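Local coordinates for protein fibroblast growth factor 18 (Homo sapiens, PDB 4CJM) that acts as a secreted, heparin-binding-family growth factor that engages fibroblast growth factor receptors and regulates cell proliferation, differentiation, migration and bone formation, at residues Ile17-Arg27 with Val102-Pro110; Ser75-Lys83 with Leu92-Val102. All blocks are in the same frame, centred on the assembly; numbering follows the deposited sequence.

Contact 1: residues Ile17-Arg27 with Val102-Pro110; sequences IQVLGRRISAR and VGFTKKGRP. With SO4 (sulfate ion), chain G.
The methyl group of Ala26 sits over the middle of the Phe104 ring, a CH-pi contact in which CB lies 3.6 Å from the centroid of that ring and only 14° off its normal. Phe104 reaches this place with CG anti to its carbonyl carbon (chi1 -61°), which carries the ring across to the chain corner at Ala26. Other parts of the ring have their own neighbours: CG2 of Ile24 meets the edge in the ring plane, 4.0 Å from Phe104 CZ, while CG1 of Ile17, whose side chain runs at about a right angle to the phenylalanine, comes within 3.7 Å of Phe104 CE1.

Beside this apolar cluster Ala26 N donates to Gly108 O at 3.0 Å. One residue on, Arg27 bends at chi3 (51°) and brings NH1 back to Lys107 O, 3.2 Å away; the oxygen lies near the guanidinium plane, but the donor stands above the carbonyl plane. Gln18 OE1 accepts from both Ser25 OG and Arg27 N, bracing the corner. Within 102-110, Thr105 OG1 accepts from Lys107 N (an ST turn) and Arg109 N, bracing the type I turn Thr105-Gly108. Arg109 NH2 donates to O1 of a sulfate, probably from the crystallisation liquor, at 2.9 Å; Arg111 NE and Lys112 N bind the same ion, consistent with the heparin-binding region of FGFs.

In the beta-trefoil, loop 102-110 thus lies against strands 16-19 and 24-25, with Leu67 of strand 67-70 touching Phe104 and Pro110, and Phe125 of strand 125-128 touching Ile17 and Val102.

Contact 2: residues Ser75-Lys83 with Leu92-Val102; sequences SKECVFIEK and LMSAKYSGWYV. With SO4 (sulfate ion), chain F.
A beta hairpin of the FGF beta-trefoil, made by strands 80-84 and 90-94, forms this contact and is prolonged by the turns that flank it. Ile81 and Met93 are its hydrogen-bonded pair: Ile81 N reaches Met93 O at 2.7 Å and nearly straight (171°), and Met93 N returns a bond to Ile81 O. Past the regular strand, Ala95 N still binds Val79 O at 3.1 Å.

Ile81 and Met93 point to one face of the hairpin, Glu82 and Leu92 to the other. On the first, Ile81 CD1 rests 3.8 Å from Ala95 CB, which also meets Val79 CG1. Met93, with CG anti to the backbone N (chi1 -176°), lays that atom against a face of the Tyr101 ring and runs past Lys83, its SD 4.1 Å from Lys83 CE; Lys83 NZ is salt-bridged to Glu118. Toward the interior, Phe80 crosses Val102 at about a right angle, its CE2 3.4 Å from Val102 CG2.

Farther along, the extended Glu77 holds OE2 2.8 Å from Tyr97 OH, which donates to the anti lone pair; carboxylate and ring planes are 52° apart. The tyrosine ring is sandwiched between Lys96 CG, over its centre, and Trp100 CZ3, nearer the rim of the opposite face. Ser94 OG accepts from Lys96 N, an ST turn, and from Tyr97 N, holding the chain that leads into the type II turn Tyr97-Trp100.

Lys96 NZ, 4.4 Å from Glu77 OE2, is too far for a salt bridge but, with the tyrosine bond, is likely to favour the ionised carboxylate. Ser75 OG and Lys76 N hold a sulfate, probably from the crystallisation liquor, with Lys96 NZ 3.7 Å from its O3, suggesting a locally positive potential.

How the contacts relate
Both contacts belong to the single beta-trefoil domain of this growth factor, with centres about 16 Å apart on opposite sides of the chain's centre. Contact 2 is nested along the sequence inside the loop closed by contact 1: the chain leaves strands 16-19 and 24-25, builds the hairpin 80-84/90-94, then returns through 102-110 to the early strands. Val102 is the residue they share, ending the hairpin side of one and opening the loop side of the other. Contact 2 is therefore local closure within the hairpin, whereas contact 1 brings a late basic loop onto strands 16-19 and 24-25, tying the first part of the trefoil to a later one.

Contact 1: residues Ile17-Arg27 with Val102-Pro110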
# COMPACT_ATOMS: atom_id res chain seq x y z
N ILE A 17 5.23 -4.24 -3.68
CA ILE A 17 3.82 -4.09 -3.97
C ILE A 17 3.65 -3.81 -5.46
O ILE A 17 4.35 -2.94 -6.02
CB ILE A 17 3.19 -2.92 -3.19
CG1 ILE A 17 3.23 -3.22 -1.68
CG2 ILE A 17 1.77 -2.67 -3.65
CD1 ILE A 17 2.60 -2.13 -0.82
N GLN A 18 2.72 -4.54 -6.06
CA GLN A 18 2.33 -4.38 -7.44
C GLN A 18 0.86 -3.98 -7.56
O GLN A 18 -0.00 -4.59 -6.91
CB GLN A 18 2.49 -5.69 -8.17
CG GLN A 18 3.91 -6.19 -8.21
CD GLN A 18 3.95 -7.64 -8.64
OE1 GLN A 18 3.43 -8.52 -7.95
NE2 GLN A 18 4.60 -7.91 -9.76
N VAL A 19 0.59 -2.94 -8.36
CA VAL A 19 -0.77 -2.63 -8.78
C VAL A 19 -0.88 -3.19 -10.19
O VAL A 19 -0.47 -2.55 -11.17
CB VAL A 19 -1.07 -1.12 -8.76
CG1 VAL A 19 -2.51 -0.88 -9.16
CG2 VAL A 19 -0.80 -0.53 -7.39
N LEU A 20 -1.42 -4.40 -10.26
CA LEU A 20 -1.57 -5.13 -11.51
C LEU A 20 -2.82 -4.73 -12.28
O LEU A 20 -3.04 -5.19 -13.39
CB LEU A 20 -1.60 -6.64 -11.23
CG LEU A 20 -0.36 -7.17 -10.50
CD1 LEU A 20 -0.58 -8.59 -10.01
CD2 LEU A 20 0.88 -7.09 -11.38
N GLY A 21 -3.63 -3.86 -11.68
CA GLY A 21 -4.93 -3.52 -12.20
C GLY A 21 -5.89 -3.64 -11.04
O GLY A 21 -5.63 -3.09 -9.98
N ARG A 22 -6.99 -4.33 -11.23
CA ARG A 22 -7.91 -4.61 -10.14
C ARG A 22 -7.20 -5.40 -9.04
O ARG A 22 -7.41 -5.17 -7.85
CB ARG A 22 -9.13 -5.34 -10.67
CG ARG A 22 -10.14 -5.81 -9.66
CD ARG A 22 -11.37 -6.52 -10.30
NE ARG A 22 -11.99 -5.91 -11.50
CZ ARG A 22 -11.90 -6.33 -12.78
NH1 ARG A 22 -11.17 -7.39 -13.13
NH2 ARG A 22 -12.56 -5.67 -13.73
N ARG A 23 -6.33 -6.32 -9.43
CA ARG A 23 -5.63 -7.18 -8.48
C ARG A 23 -4.42 -6.47 -7.87
O ARG A 23 -3.72 -5.73 -8.54
CB ARG A 23 -5.19 -8.44 -9.19
CG ARG A 23 -4.63 -9.50 -8.30
CD ARG A 23 -4.44 -10.82 -9.04
NE ARG A 23 -3.40 -11.65 -8.44
CZ ARG A 23 -2.18 -11.91 -8.94
NH1 ARG A 23 -1.78 -11.42 -10.11
NH2 ARG A 23 -1.35 -12.69 -8.25
N ILE A 24 -4.23 -6.69 -6.57
CA ILE A 24 -3.10 -6.15 -5.82
C ILE A 24 -2.28 -7.30 -5.28
O ILE A 24 -2.81 -8.34 -4.88
CB ILE A 24 -3.56 -5.29 -4.63
CG1 ILE A 24 -4.43 -4.12 -5.10
CG2 ILE A 24 -2.36 -4.77 -3.84
CD1 ILE A 24 -3.73 -3.12 -6.00
N SER A 25 -0.96 -7.13 -5.30
CA SER A 25 -0.07 -8.19 -4.86
C SER A 25 1.26 -7.60 -4.42
O SER A 25 1.51 -6.42 -4.67
CB SER A 25 0.07 -9.21 -5.98
OG SER A 25 1.29 -9.89 -5.89
N ALA A 26 2.11 -8.40 -3.77
CA ALA A 26 3.45 -7.95 -3.41
C ALA A 26 4.49 -8.96 -3.84
O ALA A 26 5.23 -9.50 -3.01
CB ALA A 26 3.54 -7.70 -1.91
N ARG A 27 4.55 -9.22 -5.15
CA ARG A 27 5.50 -10.19 -5.71
C ARG A 27 6.40 -9.52 -6.74
O ARG A 27 6.98 -10.18 -7.58
CB ARG A 27 4.73 -11.36 -6.34
CG ARG A 27 3.88 -12.12 -5.33
CD ARG A 27 2.99 -13.19 -5.95
NE ARG A 27 3.74 -14.09 -6.82
CZ ARG A 27 4.60 -15.03 -6.41
NH1 ARG A 27 4.83 -15.24 -5.12
NH2 ARG A 27 5.23 -15.79 -7.31
N VAL A 102 -2.77 -2.05 5.28
CA VAL A 102 -2.25 -2.69 4.08
C VAL A 102 -1.24 -3.73 4.54
O VAL A 102 -0.31 -3.40 5.30
CB VAL A 102 -1.54 -1.66 3.19
CG1 VAL A 102 -0.88 -2.33 1.99
CG2 VAL A 102 -2.52 -0.58 2.72
N GLY A 103 -1.41 -4.97 4.09
CA GLY A 103 -0.52 -6.07 4.47
C GLY A 103 -0.50 -7.24 3.49
O GLY A 103 -1.38 -7.37 2.64
N PHE A 104 0.51 -8.09 3.61
CA PHE A 104 0.68 -9.23 2.72
C PHE A 104 1.27 -10.43 3.43
O PHE A 104 1.99 -10.28 4.42
CB PHE A 104 1.62 -8.86 1.56
CG PHE A 104 1.12 -7.74 0.71
CD1 PHE A 104 1.41 -6.42 1.03
CD2 PHE A 104 0.33 -8.01 -0.39
CE1 PHE A 104 0.93 -5.37 0.24
CE2 PHE A 104 -0.15 -6.98 -1.17
CZ PHE A 104 0.15 -5.65 -0.86
N THR A 105 1.01 -11.61 2.89
CA THR A 105 1.62 -12.83 3.39
C THR A 105 3.03 -13.00 2.83
O THR A 105 3.46 -12.22 1.98
CB THR A 105 0.81 -14.07 2.98
OG1 THR A 105 0.88 -14.25 1.56
CG2 THR A 105 -0.65 -13.94 3.41
N LYS A 106 3.74 -14.02 3.31
CA LYS A 106 5.06 -14.33 2.79
C LYS A 106 5.03 -14.67 1.30
O LYS A 106 6.04 -14.51 0.62
CB LYS A 106 5.74 -15.43 3.59
CG LYS A 106 5.00 -16.76 3.66
CD LYS A 106 5.89 -17.87 4.21
CE LYS A 106 5.24 -19.25 4.10
NZ LYS A 106 4.19 -19.47 5.13
N LYS A 107 3.89 -15.07 0.76
CA LYS A 107 3.78 -15.36 -0.68
C LYS A 107 3.29 -14.16 -1.50
O LYS A 107 3.00 -14.29 -2.68
CB LYS A 107 2.87 -16.57 -0.90
CG LYS A 107 3.23 -17.71 0.04
CD LYS A 107 3.07 -19.10 -0.54
CE LYS A 107 2.99 -20.05 0.64
NZ LYS A 107 2.90 -21.45 0.19
N GLY A 108 3.21 -12.99 -0.88
CA GLY A 108 2.77 -11.77 -1.56
C GLY A 108 1.28 -11.63 -1.73
O GLY A 108 0.83 -10.74 -2.45
N ARG A 109 0.49 -12.49 -1.08
CA ARG A 109 -0.96 -12.39 -1.14
C ARG A 109 -1.43 -11.29 -0.19
O ARG A 109 -1.01 -11.24 0.96
CB ARG A 109 -1.63 -13.71 -0.78
CG ARG A 109 -3.15 -13.69 -0.93
CD ARG A 109 -3.86 -14.99 -0.50
NE ARG A 109 -3.72 -15.30 0.93
CZ ARG A 109 -4.27 -14.62 1.94
NH1 ARG A 109 -5.00 -13.54 1.72
NH2 ARG A 109 -4.07 -15.02 3.19
N PRO A 110 -2.32 -10.40 -0.67
CA PRO A 110 -2.86 -9.36 0.20
C PRO A 110 -3.76 -9.89 1.31
O PRO A 110 -4.48 -10.87 1.12
CB PRO A 110 -3.66 -8.48 -0.77
CG PRO A 110 -4.07 -9.40 -1.85
CD PRO A 110 -2.91 -10.34 -2.02
S SO4 G . -6.13 -13.05 5.65
O1 SO4 G . -4.71 -13.43 5.52
O2 SO4 G . -6.23 -11.59 5.90
O3 SO4 G . -6.72 -13.74 6.81
O4 SO4 G . -6.84 -13.43 4.40

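Contact 2: residues Ser75-Lys83 with Leu92-Val102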
# COMPACT_ATOMS: atom_id res chain seq x y z
N SER A 75 -12.66 8.05 -3.72
CA SER A 75 -13.15 7.45 -2.50
C SER A 75 -12.16 7.62 -1.34
O SER A 75 -10.95 7.66 -1.54
CB SER A 75 -13.41 5.97 -2.73
OG SER A 75 -13.89 5.36 -1.55
N LYS A 76 -12.69 7.72 -0.12
CA LYS A 76 -11.85 7.71 1.07
C LYS A 76 -11.25 6.31 1.34
O LYS A 76 -10.27 6.17 2.06
CB LYS A 76 -12.63 8.21 2.29
CG LYS A 76 -11.74 8.41 3.52
CD LYS A 76 -12.40 9.11 4.71
CE LYS A 76 -11.47 10.16 5.28
NZ LYS A 76 -12.08 11.11 6.26
N GLU A 77 -11.84 5.28 0.75
CA GLU A 77 -11.26 3.95 0.76
C GLU A 77 -9.91 3.90 0.05
O GLU A 77 -9.17 2.92 0.20
CB GLU A 77 -12.21 2.97 0.08
CG GLU A 77 -13.53 2.74 0.80
CD GLU A 77 -14.37 1.66 0.15
OE1 GLU A 77 -14.22 1.43 -1.07
OE2 GLU A 77 -15.18 1.02 0.86
N CYS A 78 -9.58 4.93 -0.73
CA CYS A 78 -8.31 4.97 -1.44
C CYS A 78 -7.28 5.88 -0.78
O CYS A 78 -6.27 6.21 -1.38
CB CYS A 78 -8.55 5.40 -2.88
SG CYS A 78 -9.73 4.34 -3.75
N VAL A 79 -7.51 6.22 0.49
CA VAL A 79 -6.60 7.04 1.27
C VAL A 79 -6.08 6.26 2.48
O VAL A 79 -6.81 5.47 3.09
CB VAL A 79 -7.29 8.30 1.80
CG1 VAL A 79 -6.32 9.19 2.56
CG2 VAL A 79 -7.92 9.07 0.65
N PHE A 80 -4.81 6.46 2.79
CA PHE A 80 -4.17 5.78 3.87
C PHE A 80 -3.45 6.77 4.72
O PHE A 80 -3.05 7.83 4.24
CB PHE A 80 -3.22 4.70 3.33
CG PHE A 80 -3.94 3.63 2.56
CD1 PHE A 80 -4.16 3.76 1.20
CD2 PHE A 80 -4.43 2.53 3.22
CE1 PHE A 80 -4.86 2.78 0.52
CE2 PHE A 80 -5.13 1.55 2.56
CZ PHE A 80 -5.35 1.67 1.21
N ILE A 81 -3.29 6.41 5.98
CA ILE A 81 -2.54 7.18 6.93
C ILE A 81 -1.17 6.53 6.99
O ILE A 81 -1.06 5.32 7.18
CB ILE A 81 -3.20 7.14 8.33
CG1 ILE A 81 -4.70 7.52 8.27
CG2 ILE A 81 -2.34 7.93 9.31
CD1 ILE A 81 -5.05 8.90 7.76
N GLU A 82 -0.14 7.33 6.79
CA GLU A 82 1.22 6.82 6.73
C GLU A 82 1.90 7.02 8.07
O GLU A 82 2.02 8.14 8.54
CB GLU A 82 1.99 7.56 5.67
CG GLU A 82 3.46 7.20 5.64
CD GLU A 82 4.17 7.79 4.45
OE1 GLU A 82 3.78 8.89 3.97
OE2 GLU A 82 5.14 7.15 4.00
N LYS A 83 2.34 5.92 8.66
CA LYS A 83 3.04 5.96 9.94
C LYS A 83 4.43 5.35 9.81
O LYS A 83 4.56 4.18 9.43
CB LYS A 83 2.29 5.10 10.94
CG LYS A 83 0.96 5.66 11.42
CD LYS A 83 -0.14 4.60 11.39
CE LYS A 83 -1.45 5.12 11.96
NZ LYS A 83 -1.67 4.69 13.37
N LEU A 92 0.76 1.45 6.57
CA LEU A 92 -0.30 2.17 5.88
C LEU A 92 -1.67 1.74 6.41
O LEU A 92 -2.17 0.68 6.06
CB LEU A 92 -0.20 1.90 4.38
CG LEU A 92 1.07 2.43 3.69
CD1 LEU A 92 1.16 1.88 2.29
CD2 LEU A 92 1.13 3.96 3.66
N MET A 93 -2.26 2.57 7.26
CA MET A 93 -3.57 2.29 7.84
C MET A 93 -4.63 2.93 6.98
O MET A 93 -4.48 4.05 6.54
CB MET A 93 -3.66 2.85 9.26
CG MET A 93 -4.96 2.51 9.99
SD MET A 93 -5.06 3.17 11.67
CE MET A 93 -5.66 4.82 11.40
N SER A 94 -5.74 2.23 6.77
CA SER A 94 -6.89 2.81 6.06
C SER A 94 -7.38 4.04 6.78
O SER A 94 -7.59 4.01 8.00
CB SER A 94 -8.05 1.82 5.94
OG SER A 94 -9.18 2.44 5.36
N ALA A 95 -7.57 5.11 6.03
CA ALA A 95 -8.16 6.34 6.54
C ALA A 95 -9.65 6.19 6.71
O ALA A 95 -10.28 6.97 7.42
CB ALA A 95 -7.86 7.49 5.62
N LYS A 96 -10.24 5.23 6.02
CA LYS A 96 -11.69 5.01 6.10
C LYS A 96 -12.01 4.07 7.24
O LYS A 96 -13.01 4.23 7.92
CB LYS A 96 -12.18 4.42 4.78
CG LYS A 96 -13.66 4.09 4.71
CD LYS A 96 -14.52 5.33 4.73
CE LYS A 96 -16.00 4.96 4.84
NZ LYS A 96 -16.42 4.13 3.67
N TYR A 97 -11.15 3.07 7.42
CA TYR A 97 -11.36 2.02 8.41
C TYR A 97 -10.16 1.95 9.35
O TYR A 97 -9.27 1.14 9.19
CB TYR A 97 -11.55 0.69 7.69
CG TYR A 97 -12.60 0.71 6.61
CD1 TYR A 97 -13.95 0.86 6.93
CD2 TYR A 97 -12.26 0.57 5.28
CE1 TYR A 97 -14.92 0.87 5.94
CE2 TYR A 97 -13.22 0.58 4.29
CZ TYR A 97 -14.54 0.73 4.63
OH TYR A 97 -15.48 0.74 3.63
N SER A 98 -10.19 2.81 10.36
CA SER A 98 -9.13 2.86 11.36
C SER A 98 -8.91 1.48 11.97
O SER A 98 -9.85 0.71 12.15
CB SER A 98 -9.48 3.87 12.45
OG SER A 98 -8.51 3.90 13.48
N GLY A 99 -7.65 1.18 12.27
CA GLY A 99 -7.29 -0.14 12.77
C GLY A 99 -7.02 -1.20 11.71
O GLY A 99 -6.58 -2.28 12.05
N TRP A 100 -7.32 -0.91 10.43
CA TRP A 100 -7.07 -1.84 9.30
C TRP A 100 -5.90 -1.34 8.49
O TRP A 100 -5.78 -0.15 8.20
CB TRP A 100 -8.25 -1.93 8.35
CG TRP A 100 -9.53 -2.40 8.94
CD1 TRP A 100 -9.79 -2.65 10.26
CD2 TRP A 100 -10.75 -2.62 8.24
NE1 TRP A 100 -11.09 -3.05 10.42
CE2 TRP A 100 -11.72 -3.03 9.20
CE3 TRP A 100 -11.15 -2.51 6.90
CZ2 TRP A 100 -13.05 -3.32 8.85
CZ3 TRP A 100 -12.47 -2.81 6.56
CH2 TRP A 100 -13.40 -3.21 7.53
N TYR A 101 -5.04 -2.28 8.10
CA TYR A 101 -3.77 -1.95 7.47
C TYR A 101 -3.55 -2.68 6.15
O TYR A 101 -4.03 -3.79 5.94
CB TYR A 101 -2.63 -2.31 8.44
CG TYR A 101 -2.58 -1.43 9.66
CD1 TYR A 101 -3.37 -1.69 10.80
CD2 TYR A 101 -1.74 -0.34 9.69
CE1 TYR A 101 -3.31 -0.86 11.91
CE2 TYR A 101 -1.67 0.48 10.79
CZ TYR A 101 -2.45 0.23 11.90
OH TYR A 101 -2.32 1.09 12.95
N VAL A 102 -2.77 -2.05 5.28
CA VAL A 102 -2.25 -2.69 4.08
C VAL A 102 -1.24 -3.73 4.54
O VAL A 102 -0.31 -3.40 5.30
CB VAL A 102 -1.54 -1.66 3.19
CG1 VAL A 102 -0.88 -2.33 1.99
CG2 VAL A 102 -2.52 -0.58 2.72
S SO4 F . -16.25 7.39 0.74
O1 SO4 F . -15.50 8.66 0.59
O2 SO4 F . -17.04 7.42 2.00
O3 SO4 F . -15.32 6.24 0.80
O4 SO4 F . -17.12 7.21 -0.44